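Local structure of leucyl aminopeptidase (Trypanosoma brucei brucei, 5NTD) at residues V20-N25 and V202-Q207; K234-D239 and G322-V327; L273-G278 and P332-C337. The protein is an M17-family leucyl aminopeptidase, a hexameric manganese enzyme that probably releases leucine and related residues from the N-termini of peptides. All coordinates share one frame; numbering follows the deposited sequence.

Contact 1. Residues V20-N25 and V202-Q207; sequences VEYKTN and VATSTQ
Gln207, on helix 196-214, hydrogen-bonds to Tyr22, Thr24 and Asn25, an example of one amide gripping three residues of an irregular loop. Its CB rests against the phenol, 3.6 Å from Tyr22 CE2. CG lies anti to the carbonyl carbon (chi1 -68°), and from there the extended chain crosses the tyrosine at about a right angle, carrying the amide past the hydroxyl end. At the tip, Gln207 OE1 accepts from Tyr22 OH at 2.5 Å and from Thr24 OG1 at 2.8 Å. The two hydroxyls approach from opposite faces of the amide, each well out of its plane, while OE1 itself sits at the edge of the tyrosine ring. Gln207 NE2 donates to Asn25 OD1 at 2.7 Å, close to the plane of both amides, which are nearly coplanar (24°). Gln207 NE2 also bonds to Ala158 O, at the end of helix 150-158. Beside this network the two threonines touch, Thr24 CG2 lying 3.3 Å from Thr204 OG1, a hydroxyl that bonds to Glu200 O one turn back. Asn25 also reaches Ser182 O through ND2 and bonds by its backbone with Leu184 on strand 183-188, so the loop is tied to the N-terminal sheet that strand 26-30 borders, as well as to helix 196-214. With OE1 gripped by two donors and NE2 holding two carbonyl oxygens, the modelled orientation of the buried amide is well supported: an OE1 in the place of NE2 would oppose two acceptors, whereas the hydroxyls alone could not decide it.

Contact 2. Residues K234-D239 and G322-V327; sequences KALGFD and GFLTAV
Leu236 and Val327 mark the closest backbone approach, their CA atoms 7.5 Å apart, a spacing that leaves room for side chains and no hydrogen bond between the segments. Leu236 closes helix 222-236; Gly237 then turns the chain with a positive phi of 74°, and Phe238 leads into strand 239-244. The other partner, 322-327, is helical throughout and belongs to helix 314-328. Phe238 is the hub of the side-chain packing. Its CG lies between the backbone N and the carbonyl carbon (chi1 59°), which brings the ring up to the helix, where Phe323 meets it in a T-shaped stack. The edge of Phe323 is directed at the face of Phe238, the planes stand 86° apart and the centroids are separated by 4.9 Å. Phe323 CE2 is the atom that presses in, 3.5 Å above the middle of the Phe238 ring. The stack belongs to the helix-on-sheet layer of the catalytic alpha/beta domain: helix 314-328 lies against the large mixed sheet, and Phe323 and Phe238 both also touch Leu272 on strand 268-274. Leu324 and Val327, one helical turn apart on 314-328, line the CD2-CE2 side of the Phe238 ring. Leu324 CD2 touches Phe238 CE2 at 3.8 Å, and Val327 CG2 comes within 4.1 Å of Phe238 CD2, both obliquely to the ring. The two branches of Val327 are thus divided, since its CG1 goes instead to Leu236 CB at 4.0 Å. Leu236 in turn sends CD1 across Leu324 at about a right angle, meeting its CD2 at 4.0 Å.

Contact 3. Residues L273-G278 and P332-C337; sequences LYTPKG and PVQLSC
Tyr274 and Leu335 form the antiparallel hydrogen-bonded pair that joins these segments, each backbone N donating to the other's carbonyl oxygen. Tyr274 N reaches Leu335 O at 2.9 Å and Leu335 N reaches Tyr274 O at 2.8 Å, both bonds almost straight (175° and 172°). Weaker CA-H...O contacts use the same two oxygens: Leu335 O also receives the CA of Leu273, and Tyr274 O that of Gln334. Leu273 and Ser336 make the next pair, a non-hydrogen-bonded one. The pairing places strand 268-274 along one edge of strand 334-344, whose other edge runs parallel to strand 283-291. Strands 283-291 and 334-344 are in turn connected through helix 314-328 as a beta-alpha-beta crossover, so antiparallel and parallel pairing meet on one strand of the mixed catalytic sheet. Among the carbon-carbon contacts, Leu273 CD2 packs on Ser336 CB at 3.8 Å, while on the opposite face Tyr274 CD2 approaches Leu335 CD1 at 4.3 Å. Where the pairing ends, Pro276 closes in on the chain across from it, its CD 3.7 Å from Gln334 CA, and its N lies over one face of the Tyr274 ring, toward the rim. Aromatic and proline carbons also converge on one carbonyl: Val333 O is 3.2 Å from Tyr274 CE2 and 3.5 Å from Pro276 CD. Polar side-chain ends mostly look to other partners. Tyr274, with CG anti to the backbone N (chi1 161°), carries its hydroxyl to Gln331 O, and Ser336 OG bonds to Ser285 OG on strand 283-291. Thr275 and Gln334 run alongside each other, OG1 of the first 3.9 Å from NE2 of the second.

In the fold
In space contact 2 lies between the others; along the chain its segments interleave with those of contact 3. Contacts 1 and 2 have centres 13 Å apart and meet through Ser205 OG and Thr325 OG1, probably hydrogen-bonded at 2.6 Å, which couples helix 196-214 to helix 314-328. Contact 3 is nearer to contact 2, with centres 9 Å apart: Asp239 O and Leu273 N probably bond at 3.0 Å, and Ala326 CB packs on Leu335 CD1 at 3.5 Å. Contacts 1 and 3 do not touch, their nearest atoms being about 11 Å apart. None of their residues binds manganese; strand 283-291, paired with 334-344, carries Lys289, which lies at a manganese and in the bicarbonate and bestatin pockets.

Contact 1. Residues V20-N25 and V202-Q207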
# COMPACT_ATOMS: atom_id res chain seq x y z
N VAL G 20 -29.02 -3.45 -32.65
CA VAL G 20 -29.52 -2.73 -33.88
C VAL G 20 -31.05 -2.69 -33.93
O VAL G 20 -31.64 -1.70 -34.33
CB VAL G 20 -28.98 -3.38 -35.14
CG1 VAL G 20 -29.63 -2.80 -36.38
CG2 VAL G 20 -27.47 -3.19 -35.21
N GLU G 21 -31.67 -3.75 -33.45
CA GLU G 21 -33.14 -3.90 -33.49
C GLU G 21 -33.82 -3.55 -32.17
O GLU G 21 -35.03 -3.77 -32.00
CB GLU G 21 -33.53 -5.32 -33.89
CG GLU G 21 -33.01 -5.67 -35.28
CD GLU G 21 -33.36 -7.07 -35.71
OE1 GLU G 21 -34.08 -7.77 -34.97
OE2 GLU G 21 -32.89 -7.47 -36.79
N TYR G 22 -33.06 -3.00 -31.23
CA TYR G 22 -33.60 -2.72 -29.90
C TYR G 22 -34.82 -1.80 -29.99
O TYR G 22 -34.79 -0.77 -30.65
CB TYR G 22 -32.55 -2.12 -28.94
CG TYR G 22 -33.18 -1.90 -27.60
CD1 TYR G 22 -33.41 -2.96 -26.75
CD2 TYR G 22 -33.63 -0.66 -27.22
CE1 TYR G 22 -34.06 -2.78 -25.53
CE2 TYR G 22 -34.31 -0.47 -26.03
CZ TYR G 22 -34.53 -1.54 -25.19
OH TYR G 22 -35.15 -1.34 -24.00
N LYS G 23 -35.89 -2.22 -29.36
CA LYS G 23 -37.12 -1.42 -29.22
C LYS G 23 -37.44 -1.29 -27.72
O LYS G 23 -37.25 -2.22 -26.94
CB LYS G 23 -38.35 -1.95 -30.03
N THR G 24 -37.93 -0.13 -27.34
CA THR G 24 -38.21 0.14 -25.93
C THR G 24 -39.44 -0.59 -25.42
O THR G 24 -40.30 -0.96 -26.15
CB THR G 24 -38.41 1.63 -25.64
OG1 THR G 24 -38.63 1.83 -24.22
CG2 THR G 24 -39.61 2.18 -26.41
N ASN G 25 -39.47 -0.79 -24.12
CA ASN G 25 -40.60 -1.40 -23.43
C ASN G 25 -41.58 -0.35 -22.90
O ASN G 25 -42.55 -0.68 -22.23
CB ASN G 25 -40.10 -2.20 -22.21
CG ASN G 25 -39.42 -1.28 -21.19
OD1 ASN G 25 -38.60 -0.47 -21.57
ND2 ASN G 25 -39.79 -1.37 -19.93
N VAL G 202 -36.82 8.85 -27.41
CA VAL G 202 -35.92 9.26 -26.29
C VAL G 202 -35.66 8.09 -25.33
O VAL G 202 -34.54 7.79 -24.98
CB VAL G 202 -36.51 10.45 -25.49
CG1 VAL G 202 -35.71 10.73 -24.22
CG2 VAL G 202 -36.51 11.68 -26.37
N ALA G 203 -36.75 7.46 -24.92
CA ALA G 203 -36.67 6.31 -24.01
C ALA G 203 -35.87 5.19 -24.63
O ALA G 203 -35.05 4.53 -23.97
CB ALA G 203 -38.03 5.81 -23.65
N THR G 204 -36.07 5.00 -25.92
CA THR G 204 -35.32 3.96 -26.67
C THR G 204 -33.81 4.24 -26.61
O THR G 204 -33.01 3.33 -26.41
CB THR G 204 -35.81 3.88 -28.13
OG1 THR G 204 -37.20 3.58 -28.10
CG2 THR G 204 -35.06 2.78 -28.92
N SER G 205 -33.44 5.50 -26.83
CA SER G 205 -32.02 5.89 -26.82
C SER G 205 -31.40 5.76 -25.41
O SER G 205 -30.27 5.34 -25.27
CB SER G 205 -31.83 7.29 -27.35
OG SER G 205 -31.70 7.26 -28.78
N THR G 206 -32.15 6.13 -24.38
CA THR G 206 -31.70 5.94 -23.01
C THR G 206 -31.38 4.45 -22.74
O THR G 206 -30.36 4.11 -22.16
CB THR G 206 -32.76 6.38 -22.01
OG1 THR G 206 -32.97 7.78 -22.17
CG2 THR G 206 -32.31 6.12 -20.55
N GLN G 207 -32.28 3.58 -23.21
CA GLN G 207 -32.18 2.14 -22.98
C GLN G 207 -31.15 1.45 -23.85
O GLN G 207 -30.48 0.52 -23.41
CB GLN G 207 -33.52 1.46 -23.13
CG GLN G 207 -34.47 1.88 -22.02
CD GLN G 207 -35.84 1.25 -22.16
OE1 GLN G 207 -36.24 0.83 -23.25
NE2 GLN G 207 -36.57 1.22 -21.06

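Contact 2. Residues K234-D239 and G322-V327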
# COMPACT_ATOMS: atom_id res chain seq x y z
N LYS G 234 -27.36 1.80 -42.01
CA LYS G 234 -28.16 1.19 -43.12
C LYS G 234 -29.65 1.50 -42.87
O LYS G 234 -30.36 1.93 -43.77
CB LYS G 234 -27.94 -0.34 -43.37
N ALA G 235 -30.10 1.26 -41.67
CA ALA G 235 -31.54 1.36 -41.35
C ALA G 235 -32.08 2.75 -41.45
O ALA G 235 -33.18 2.96 -41.96
CB ALA G 235 -31.84 0.80 -39.96
N LEU G 236 -31.36 3.71 -40.92
CA LEU G 236 -31.85 5.10 -40.84
C LEU G 236 -31.32 6.01 -41.94
O LEU G 236 -31.72 7.14 -42.05
CB LEU G 236 -31.50 5.70 -39.47
CG LEU G 236 -32.21 5.02 -38.30
CD1 LEU G 236 -31.64 5.52 -36.98
CD2 LEU G 236 -33.72 5.30 -38.33
N GLY G 237 -30.39 5.50 -42.73
CA GLY G 237 -29.86 6.24 -43.88
C GLY G 237 -28.93 7.38 -43.60
O GLY G 237 -28.91 8.37 -44.34
N PHE G 238 -28.11 7.26 -42.56
CA PHE G 238 -27.03 8.26 -42.35
C PHE G 238 -25.70 7.68 -42.76
O PHE G 238 -25.55 6.49 -42.98
CB PHE G 238 -27.02 8.83 -40.92
CG PHE G 238 -26.84 7.79 -39.83
CD1 PHE G 238 -25.57 7.25 -39.56
CD2 PHE G 238 -27.93 7.34 -39.08
CE1 PHE G 238 -25.40 6.28 -38.58
CE2 PHE G 238 -27.76 6.37 -38.11
CZ PHE G 238 -26.50 5.86 -37.85
N ASP G 239 -24.72 8.56 -42.88
CA ASP G 239 -23.38 8.18 -43.39
C ASP G 239 -22.48 7.66 -42.27
O ASP G 239 -22.56 8.09 -41.13
CB ASP G 239 -22.71 9.34 -44.14
CG ASP G 239 -23.40 9.64 -45.48
OD1 ASP G 239 -23.80 8.68 -46.20
OD2 ASP G 239 -23.49 10.83 -45.84
N GLY G 322 -27.54 9.84 -28.63
CA GLY G 322 -28.03 11.22 -28.81
C GLY G 322 -28.14 11.54 -30.30
O GLY G 322 -29.09 12.16 -30.76
N PHE G 323 -27.13 11.10 -31.03
CA PHE G 323 -27.11 11.15 -32.49
C PHE G 323 -28.33 10.41 -33.06
O PHE G 323 -29.01 10.92 -33.94
CB PHE G 323 -25.84 10.58 -33.04
CG PHE G 323 -25.75 10.60 -34.53
CD1 PHE G 323 -25.17 11.66 -35.19
CD2 PHE G 323 -26.15 9.50 -35.27
CE1 PHE G 323 -25.00 11.64 -36.57
CE2 PHE G 323 -25.99 9.47 -36.65
CZ PHE G 323 -25.42 10.54 -37.30
N LEU G 324 -28.56 9.19 -32.61
CA LEU G 324 -29.70 8.38 -33.12
C LEU G 324 -31.01 9.09 -32.88
O LEU G 324 -31.87 9.13 -33.77
CB LEU G 324 -29.78 7.00 -32.49
CG LEU G 324 -28.67 6.02 -32.88
CD1 LEU G 324 -28.94 4.68 -32.21
CD2 LEU G 324 -28.55 5.86 -34.40
N THR G 325 -31.17 9.68 -31.70
CA THR G 325 -32.39 10.39 -31.40
C THR G 325 -32.59 11.56 -32.36
O THR G 325 -33.69 11.79 -32.86
CB THR G 325 -32.40 10.91 -29.98
OG1 THR G 325 -32.39 9.77 -29.12
CG2 THR G 325 -33.69 11.72 -29.70
N ALA G 326 -31.52 12.31 -32.59
CA ALA G 326 -31.57 13.45 -33.51
C ALA G 326 -32.01 12.99 -34.91
O ALA G 326 -32.77 13.71 -35.58
CB ALA G 326 -30.24 14.15 -33.59
N VAL G 327 -31.50 11.83 -35.35
CA VAL G 327 -31.85 11.31 -36.69
C VAL G 327 -33.31 10.86 -36.70
O VAL G 327 -34.10 11.22 -37.58
CB VAL G 327 -30.98 10.14 -37.11
CG1 VAL G 327 -31.50 9.52 -38.41
CG2 VAL G 327 -29.55 10.62 -37.31

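Contact 3. Residues L273-G278 and P332-C337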
# COMPACT_ATOMS: atom_id res chain seq x y z
N LEU G 273 -22.49 10.79 -39.88
CA LEU G 273 -22.97 12.11 -40.36
C LEU G 273 -24.44 12.14 -40.56
O LEU G 273 -25.02 11.28 -41.17
CB LEU G 273 -22.32 12.50 -41.66
CG LEU G 273 -20.82 12.75 -41.60
CD1 LEU G 273 -20.25 12.81 -43.02
CD2 LEU G 273 -20.52 14.06 -40.85
N TYR G 274 -25.02 13.21 -40.05
CA TYR G 274 -26.42 13.51 -40.28
C TYR G 274 -26.55 14.97 -40.66
O TYR G 274 -26.11 15.88 -39.93
CB TYR G 274 -27.24 13.21 -39.03
CG TYR G 274 -28.59 13.88 -38.98
CD1 TYR G 274 -29.63 13.46 -39.81
CD2 TYR G 274 -28.85 14.90 -38.07
CE1 TYR G 274 -30.88 14.05 -39.74
CE2 TYR G 274 -30.09 15.51 -37.98
CZ TYR G 274 -31.10 15.07 -38.82
OH TYR G 274 -32.32 15.69 -38.72
N THR G 275 -27.17 15.20 -41.81
CA THR G 275 -27.50 16.56 -42.26
C THR G 275 -29.00 16.63 -42.43
O THR G 275 -29.55 15.89 -43.23
CB THR G 275 -26.79 16.89 -43.58
OG1 THR G 275 -25.38 16.72 -43.38
CG2 THR G 275 -27.05 18.35 -44.01
N PRO G 276 -29.67 17.51 -41.68
CA PRO G 276 -31.12 17.65 -41.85
C PRO G 276 -31.55 18.31 -43.18
O PRO G 276 -30.74 18.91 -43.89
CB PRO G 276 -31.53 18.58 -40.70
CG PRO G 276 -30.31 19.36 -40.38
CD PRO G 276 -29.13 18.50 -40.75
N LYS G 277 -32.83 18.14 -43.49
CA LYS G 277 -33.50 18.80 -44.65
C LYS G 277 -33.46 20.25 -44.29
O LYS G 277 -33.75 20.64 -43.17
CB LYS G 277 -34.95 18.32 -44.84
N GLY G 278 -33.06 21.09 -45.22
CA GLY G 278 -33.11 22.57 -44.97
C GLY G 278 -31.94 23.05 -44.13
O GLY G 278 -31.04 22.26 -43.85
N PRO G 332 -33.25 19.66 -36.25
CA PRO G 332 -32.64 20.50 -37.26
C PRO G 332 -31.22 20.94 -36.93
O PRO G 332 -30.87 22.11 -37.05
CB PRO G 332 -33.57 21.70 -37.34
CG PRO G 332 -34.14 21.82 -35.96
CD PRO G 332 -34.19 20.43 -35.39
N VAL G 333 -30.41 19.96 -36.58
CA VAL G 333 -28.98 20.18 -36.27
C VAL G 333 -28.15 19.32 -37.17
O VAL G 333 -28.41 18.14 -37.35
CB VAL G 333 -28.64 19.78 -34.81
CG1 VAL G 333 -27.25 20.25 -34.48
CG2 VAL G 333 -29.60 20.41 -33.84
N GLN G 334 -27.15 19.93 -37.75
CA GLN G 334 -26.23 19.15 -38.54
C GLN G 334 -25.23 18.54 -37.56
O GLN G 334 -24.62 19.26 -36.81
CB GLN G 334 -25.48 20.02 -39.56
CG GLN G 334 -24.57 19.19 -40.45
CD GLN G 334 -23.93 20.02 -41.52
OE1 GLN G 334 -24.41 21.11 -41.84
NE2 GLN G 334 -22.93 19.48 -42.16
N LEU G 335 -25.06 17.23 -37.66
CA LEU G 335 -24.24 16.48 -36.70
C LEU G 335 -23.19 15.63 -37.32
O LEU G 335 -23.45 14.93 -38.29
CB LEU G 335 -25.11 15.52 -35.86
CG LEU G 335 -26.06 16.14 -34.84
CD1 LEU G 335 -26.91 15.04 -34.24
CD2 LEU G 335 -25.28 16.86 -33.76
N SER G 336 -22.01 15.66 -36.73
CA SER G 336 -21.04 14.53 -36.85
C SER G 336 -20.97 13.88 -35.47
O SER G 336 -21.18 14.52 -34.45
CB SER G 336 -19.66 14.98 -37.29
OG SER G 336 -19.08 15.85 -36.33
N CYS G 337 -20.75 12.59 -35.49
CA CYS G 337 -20.59 11.81 -34.27
C CYS G 337 -19.43 10.85 -34.44
O CYS G 337 -19.48 9.90 -35.21
CB CYS G 337 -21.85 11.01 -33.95
SG CYS G 337 -21.68 9.97 -32.48